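Local coordinates for protein S-adenosylmethionine:tRNA ribosyltransferase-isomerase (Thermotoga maritima, PDB 1VKY) that probably transfers and isomerises the ribose moiety of S-adenosylmethionine onto the 7-aminomethyl group of preQ1-modified tRNA, giving epoxyqueuosine, at residues Leu43-Arg49 with Phe317-Val323; Ile54-Ile58 with His190-Leu195. One frame throughout, in Å; residues are numbered along the deposited sequence.

Contact 1 of 2, residues Leu43-Arg49 with Phe317-Val323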
loop_
_atom_site.group_PDB
_atom_site.type_symbol
_atom_site.label_atom_id
_atom_site.label_comp_id
_atom_site.label_asym_id
_atom_site.label_seq_id
_atom_site.Cartn_x
_atom_site.Cartn_y
_atom_site.Cartn_z
ATOM N N LEU B 43 -8.112 -20.725 12.631
ATOM C CA LEU B 43 -7.424 -21.977 12.863
ATOM C C LEU B 43 -7.482 -22.361 14.352
ATOM O O LEU B 43 -7.072 -21.602 15.213
ATOM C CB LEU B 43 -5.953 -21.846 12.430
ATOM C CG LEU B 43 -5.658 -22.130 10.943
ATOM C CD1 LEU B 43 -6.432 -21.298 10.042
ATOM C CD2 LEU B 43 -4.205 -21.963 10.694
ATOM N N HIS B 44 -8.015 -23.550 14.618
ATOM C CA HIS B 44 -8.134 -24.085 15.966
ATOM C C HIS B 44 -7.076 -25.176 16.099
ATOM O O HIS B 44 -7.239 -26.281 15.581
ATOM C CB HIS B 44 -9.533 -24.668 16.184
ATOM C CG HIS B 44 -10.651 -23.680 16.027
ATOM N ND1 HIS B 44 -11.194 -22.999 17.091
ATOM C CD2 HIS B 44 -11.348 -23.281 14.933
ATOM C CE1 HIS B 44 -12.176 -22.223 16.664
ATOM N NE2 HIS B 44 -12.296 -22.383 15.361
ATOM N N ARG B 45 -5.986 -24.874 16.779
ATOM C CA ARG B 45 -4.824 -25.774 16.699
ATOM C C ARG B 45 -5.044 -27.149 17.265
ATOM O O ARG B 45 -4.640 -28.112 16.651
ATOM C CB ARG B 45 -3.603 -25.170 17.371
ATOM C CG ARG B 45 -3.021 -23.955 16.659
ATOM C CD ARG B 45 -2.009 -23.252 17.522
ATOM N NE ARG B 45 -2.602 -22.548 18.655
ATOM C CZ ARG B 45 -1.878 -21.927 19.571
ATOM N NH1 ARG B 45 -2.464 -21.295 20.560
ATOM N NH2 ARG B 45 -0.558 -21.939 19.496
ATOM N N LYS B 46 -5.661 -27.254 18.431
ATOM C CA LYS B 46 -5.822 -28.561 19.073
ATOM C C LYS B 46 -6.810 -29.485 18.349
ATOM O O LYS B 46 -6.608 -30.699 18.263
ATOM C CB LYS B 46 -6.244 -28.389 20.520
ATOM C CG LYS B 46 -5.177 -27.713 21.415
ATOM C CD LYS B 46 -5.856 -27.085 22.646
ATOM C CE LYS B 46 -5.136 -27.393 23.977
ATOM N NZ LYS B 46 -4.315 -26.260 24.505
ATOM N N THR B 47 -7.882 -28.917 17.826
ATOM C CA THR B 47 -8.871 -29.713 17.132
ATOM C C THR B 47 -8.577 -29.805 15.651
ATOM O O THR B 47 -9.148 -30.637 14.993
ATOM C CB THR B 47 -10.267 -29.123 17.318
ATOM O OG1 THR B 47 -10.301 -27.816 16.764
ATOM C CG2 THR B 47 -10.585 -28.933 18.782
ATOM N N GLN B 48 -7.699 -28.940 15.144
ATOM C CA GLN B 48 -7.351 -28.847 13.714
ATOM C C GLN B 48 -8.502 -28.362 12.833
ATOM O O GLN B 48 -8.498 -28.517 11.609
ATOM C CB GLN B 48 -6.786 -30.164 13.177
ATOM C CG GLN B 48 -5.577 -30.666 13.962
ATOM C CD GLN B 48 -4.292 -30.041 13.471
ATOM O OE1 GLN B 48 -3.783 -30.420 12.425
ATOM N NE2 GLN B 48 -3.782 -29.075 14.207
ATOM N N ARG B 49 -9.463 -27.697 13.450
ATOM C CA ARG B 49 -10.564 -27.142 12.712
ATOM C C ARG B 49 -10.175 -25.812 12.053
ATOM O O ARG B 49 -9.498 -24.963 12.649
ATOM C CB ARG B 49 -11.734 -26.928 13.649
ATOM C CG ARG B 49 -12.959 -26.446 12.939
ATOM C CD ARG B 49 -14.090 -26.032 13.909
ATOM N NE ARG B 49 -15.233 -25.625 13.103
ATOM C CZ ARG B 49 -16.247 -24.876 13.510
ATOM N NH1 ARG B 49 -16.325 -24.439 14.761
ATOM N NH2 ARG B 49 -17.201 -24.584 12.641
ATOM N N PHE B 317 3.810 -21.142 15.227
ATOM C CA PHE B 317 2.700 -20.899 16.173
ATOM C C PHE B 317 1.558 -21.918 16.007
ATOM O O PHE B 317 1.008 -22.418 16.977
ATOM C CB PHE B 317 2.150 -19.485 16.002
ATOM C CG PHE B 317 1.189 -19.118 17.071
ATOM C CD1 PHE B 317 1.652 -18.782 18.344
ATOM C CD2 PHE B 317 -0.173 -19.165 16.852
ATOM C CE1 PHE B 317 0.757 -18.491 19.376
ATOM C CE2 PHE B 317 -1.084 -18.858 17.914
ATOM C CZ PHE B 317 -0.582 -18.521 19.154
ATOM N N ALA B 318 1.219 -22.196 14.756
ATOM C CA ALA B 318 0.081 -23.039 14.390
ATOM C C ALA B 318 0.442 -24.499 14.155
ATOM O O ALA B 318 -0.431 -25.340 14.199
ATOM C CB ALA B 318 -0.558 -22.470 13.165
ATOM N N GLY B 319 1.711 -24.797 13.881
ATOM C CA GLY B 319 2.115 -26.119 13.417
ATOM C C GLY B 319 2.364 -26.028 11.935
ATOM O O GLY B 319 1.519 -25.525 11.214
ATOM N N LYS B 320 3.516 -26.510 11.462
ATOM C CA LYS B 320 3.866 -26.299 10.053
ATOM C C LYS B 320 2.905 -26.948 9.063
ATOM O O LYS B 320 2.460 -26.316 8.092
ATOM C CB LYS B 320 5.296 -26.763 9.803
ATOM C CG LYS B 320 5.763 -26.513 8.356
ATOM C CD LYS B 320 7.046 -27.242 8.062
ATOM N N ASP B 321 2.588 -28.222 9.252
ATOM C CA ASP B 321 1.700 -28.873 8.288
ATOM C C ASP B 321 0.293 -28.248 8.311
ATOM O O ASP B 321 -0.350 -28.099 7.285
ATOM C CB ASP B 321 1.611 -30.365 8.553
ATOM C CG ASP B 321 2.948 -31.082 8.368
ATOM O OD1 ASP B 321 3.845 -30.565 7.649
ATOM O OD2 ASP B 321 3.178 -32.182 8.914
ATOM N N PHE B 322 -0.176 -27.872 9.491
ATOM C CA PHE B 322 -1.515 -27.284 9.615
ATOM C C PHE B 322 -1.533 -25.924 8.919
ATOM O O PHE B 322 -2.454 -25.616 8.188
ATOM C CB PHE B 322 -1.834 -27.176 11.104
ATOM C CG PHE B 322 -3.235 -26.688 11.437
ATOM C CD1 PHE B 322 -4.345 -27.103 10.722
ATOM C CD2 PHE B 322 -3.445 -25.863 12.531
ATOM C CE1 PHE B 322 -5.627 -26.676 11.079
ATOM C CE2 PHE B 322 -4.731 -25.431 12.862
ATOM C CZ PHE B 322 -5.806 -25.837 12.121
ATOM N N VAL B 323 -0.521 -25.075 9.140
ATOM C CA VAL B 323 -0.565 -23.759 8.535
ATOM C C VAL B 323 -0.426 -23.869 7.020
ATOM O O VAL B 323 -1.068 -23.121 6.256
ATOM C CB VAL B 323 0.475 -22.765 9.152
ATOM C CG1 VAL B 323 1.805 -22.815 8.437
ATOM C CG2 VAL B 323 -0.068 -21.354 9.038
HETATM O O HOH W 1 -1.006 -27.987 14.228
#
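Arg45 and Phe317 meet as a stacked cation-pi pair: the guanidinium lies over one face of the ring with 4.1 Å between centres and 18° between planes, displaced toward the ring's rim. A bend of the Arg45 chain at chi3 (-71°) turns the group over the ring, while its CD passes 3.8 Å from Ala318 CA. Arg45 NH2 also donates to Phe317 O at 3.0 Å, so one residue offers both the ring and the carbonyl that hold the guanidinium. A salt bridge from NE to the C-terminal carboxylate of Leu347 adds a third restraint on its rotation.

Phe322 buries the most area of any residue here. Leu43 CD2 lies over one face of its ring, toward the rim, while Leu43 CB comes 3.8 Å from Phe322 CE2; the Gln48 amide covers the opposite face. The Gln48 chain bends at chi2 (-85°), which folds the amide back over the ring and leaves NE2 3.6 Å from Phe322 CD2. Gln48 NE2 donates to Arg45 O at 2.8 Å, in the amide plane, and to a water at 3.0 Å that in turn donates to Ala318 O. Arg49 O lies at the edge of the Phe322 ring, near its plane.

The backbone bond His44 N to Arg49 O places residues 45-48 as the turn of a beta hairpin between strands 39-44 and 49-54, here packed against the helix-to-helix junction at Gly319.

Contact 2 of 2, residues Ile54-Ile58 with His190-Leu195; sequences IFREI and HFTPEL
Phe55 sits at the centre of an aromatic cluster with His190 and Phe191, joining the 3-10 turn at 55-58 to the start of helix 193-202. The bond from CA to CB is directed at 190-195, and with CG anti to the backbone N (chi1 -161°) the ring carries on under His190 CB. Phe55 CG comes 3.7 Å from His190 CB, which lies almost directly over the ring centre in a CH-pi contact, 3.3 Å from the Phe55 centroid. The two sides of the ring then have different neighbours. CD1 and CE1 lie nearest to His190 CB and CG, whereas Phe55 CD2 meets His190 O and, at 3.7 Å, Leu195 CD2, which sits near the ring plane. CE2 continues alongside that methyl and reaches the face of Phe191. At the tip, Phe55 CZ is 3.8 Å from Phe191 CE1; with the ring planes at 89° and centroids 5.0 Å apart, this is a T-shaped pair in which Phe55 supplies the edge. The imidazole of His190 is nearly parallel to Phe55 but slid so far that the rings barely overlap, and its ND1 and NE2 are hydrogen-bonded to Ser38 and Asn302.

Ile58 extends the apolar surface, CD1 to Phe191 and CG2 to Leu195 CD2. Leu195 CD1 also packs 3.6 Å from Arg56 O. Asp36 ties the two segments from outside, salt-bridged to Arg56 and hydrogen-bonded to Thr192. That threonine is the N-cap of the helix: Thr192 OG1 accepts from Leu195 N at 3.1 Å.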
loop_
_atom_site.group_PDB
_atom_site.type_symbol
_atom_site.label_atom_id
_atom_site.label_comp_id
_atom_site.label_asym_id
_atom_site.label_seq_id
_atom_site.Cartn_x
_atom_site.Cartn_y
_atom_site.Cartn_z
ATOM N N ILE B 54 -15.607 -13.594 8.487
ATOM C CA ILE B 54 -15.364 -12.194 8.179
ATOM C C ILE B 54 -14.790 -11.559 9.422
ATOM O O ILE B 54 -15.149 -11.960 10.529
ATOM C CB ILE B 54 -16.701 -11.487 7.800
ATOM C CG1 ILE B 54 -17.287 -12.120 6.557
ATOM C CG2 ILE B 54 -16.518 -9.997 7.603
ATOM C CD1 ILE B 54 -16.334 -12.196 5.418
ATOM N N PHE B 55 -13.925 -10.554 9.250
ATOM C CA PHE B 55 -13.144 -10.040 10.353
ATOM C C PHE B 55 -13.967 -9.590 11.545
ATOM O O PHE B 55 -13.585 -9.849 12.688
ATOM C CB PHE B 55 -12.174 -8.916 9.948
ATOM C CG PHE B 55 -11.075 -8.717 10.971
ATOM C CD1 PHE B 55 -9.932 -9.475 10.920
ATOM C CD2 PHE B 55 -11.226 -7.829 12.005
ATOM C CE1 PHE B 55 -8.951 -9.324 11.893
ATOM C CE2 PHE B 55 -10.276 -7.679 12.962
ATOM C CZ PHE B 55 -9.132 -8.438 12.924
ATOM N N ARG B 56 -15.068 -8.890 11.302
ATOM C CA ARG B 56 -15.876 -8.352 12.416
ATOM C C ARG B 56 -16.435 -9.457 13.314
ATOM O O ARG B 56 -16.765 -9.210 14.468
ATOM C CB ARG B 56 -17.018 -7.487 11.895
ATOM C CG ARG B 56 -17.999 -8.221 10.989
ATOM C CD ARG B 56 -19.173 -7.358 10.495
ATOM N NE ARG B 56 -18.700 -6.107 9.907
ATOM C CZ ARG B 56 -18.664 -5.813 8.605
ATOM N NH1 ARG B 56 -19.099 -6.674 7.670
ATOM N NH2 ARG B 56 -18.180 -4.627 8.237
ATOM N N GLU B 57 -16.497 -10.683 12.793
ATOM C CA GLU B 57 -16.909 -11.892 13.566
ATOM C C GLU B 57 -15.839 -12.446 14.532
ATOM O O GLU B 57 -16.055 -13.442 15.238
ATOM C CB GLU B 57 -17.354 -12.967 12.569
ATOM C CG GLU B 57 -18.608 -12.551 11.822
ATOM C CD GLU B 57 -18.895 -13.370 10.575
ATOM O OE1 GLU B 57 -18.001 -14.016 10.003
ATOM O OE2 GLU B 57 -20.046 -13.348 10.142
ATOM N N ILE B 58 -14.692 -11.765 14.606
ATOM C CA ILE B 58 -13.655 -12.105 15.587
ATOM C C ILE B 58 -14.187 -12.059 16.987
ATOM O O ILE B 58 -13.766 -12.845 17.817
ATOM C CB ILE B 58 -12.394 -11.180 15.454
ATOM C CG1 ILE B 58 -11.203 -11.766 16.239
ATOM C CG2 ILE B 58 -12.691 -9.728 15.884
ATOM C CD1 ILE B 58 -9.907 -11.142 15.868
ATOM N N HIS B 190 -7.186 -4.078 10.422
ATOM C CA HIS B 190 -8.498 -4.730 10.319
ATOM C C HIS B 190 -9.458 -4.339 11.450
ATOM O O HIS B 190 -10.664 -4.423 11.275
ATOM C CB HIS B 190 -8.362 -6.248 10.312
ATOM C CG HIS B 190 -7.485 -6.781 9.224
ATOM N ND1 HIS B 190 -7.950 -7.024 7.949
ATOM C CD2 HIS B 190 -6.196 -7.194 9.245
ATOM C CE1 HIS B 190 -6.973 -7.545 7.222
ATOM N NE2 HIS B 190 -5.890 -7.643 7.978
ATOM N N PHE B 191 -8.947 -3.921 12.605
ATOM C CA PHE B 191 -9.808 -3.488 13.685
ATOM C C PHE B 191 -10.312 -2.057 13.406
ATOM O O PHE B 191 -9.508 -1.153 13.306
ATOM C CB PHE B 191 -9.058 -3.486 15.016
ATOM C CG PHE B 191 -8.802 -4.846 15.576
ATOM C CD1 PHE B 191 -7.613 -5.508 15.302
ATOM C CD2 PHE B 191 -9.759 -5.482 16.358
ATOM C CE1 PHE B 191 -7.383 -6.778 15.805
ATOM C CE2 PHE B 191 -9.535 -6.748 16.864
ATOM C CZ PHE B 191 -8.350 -7.402 16.596
ATOM N N THR B 192 -11.624 -1.851 13.294
ATOM C CA THR B 192 -12.200 -0.500 13.154
ATOM C C THR B 192 -12.529 0.049 14.544
ATOM O O THR B 192 -12.647 -0.712 15.488
ATOM C CB THR B 192 -13.489 -0.551 12.340
ATOM O OG1 THR B 192 -14.427 -1.399 13.001
ATOM C CG2 THR B 192 -13.266 -1.200 10.973
ATOM N N PRO B 193 -12.712 1.362 14.692
ATOM C CA PRO B 193 -13.163 1.906 15.990
ATOM C C PRO B 193 -14.485 1.316 16.464
ATOM O O PRO B 193 -14.675 1.133 17.642
ATOM C CB PRO B 193 -13.290 3.409 15.733
ATOM C CG PRO B 193 -12.417 3.691 14.522
ATOM C CD PRO B 193 -12.456 2.422 13.693
ATOM N N GLU B 194 -15.379 1.010 15.544
ATOM C CA GLU B 194 -16.667 0.405 15.872
ATOM C C GLU B 194 -16.497 -1.008 16.425
ATOM O O GLU B 194 -17.191 -1.391 17.358
ATOM C CB GLU B 194 -17.551 0.397 14.620
ATOM C CG GLU B 194 -18.891 -0.299 14.736
ATOM N N LEU B 195 -15.555 -1.769 15.862
ATOM C CA LEU B 195 -15.260 -3.136 16.361
ATOM C C LEU B 195 -14.597 -3.091 17.729
ATOM O O LEU B 195 -15.006 -3.784 18.674
ATOM C CB LEU B 195 -14.427 -3.921 15.333
ATOM C CG LEU B 195 -14.060 -5.387 15.656
ATOM C CD1 LEU B 195 -15.300 -6.255 15.981
ATOM C CD2 LEU B 195 -13.294 -5.974 14.501
#

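Contacts 1 and 2 lie at opposite ends of strand 49-54, an outermost strand of the mixed sheet, and do not touch: their centres are 23 Å apart and their nearest atoms about 10 Å apart. In sequence, both segments of contact 2 fall between those of contact 1. Strand 49-54 connects the two directly, since it leaves the 45-48 turn and ends at the 3-10 turn of contact 2. Strand 343-346 is a second shared element: Leu43 packs on Met344 and Arg45 on Ile346, whereas Phe55 and His190 both reach Ala343. Contact 1 thus brings helices 309-318 and 320-332 to the hairpin, and contact 2 sets the start of helix 193-202 against the 3-10 segment after strand 49-54.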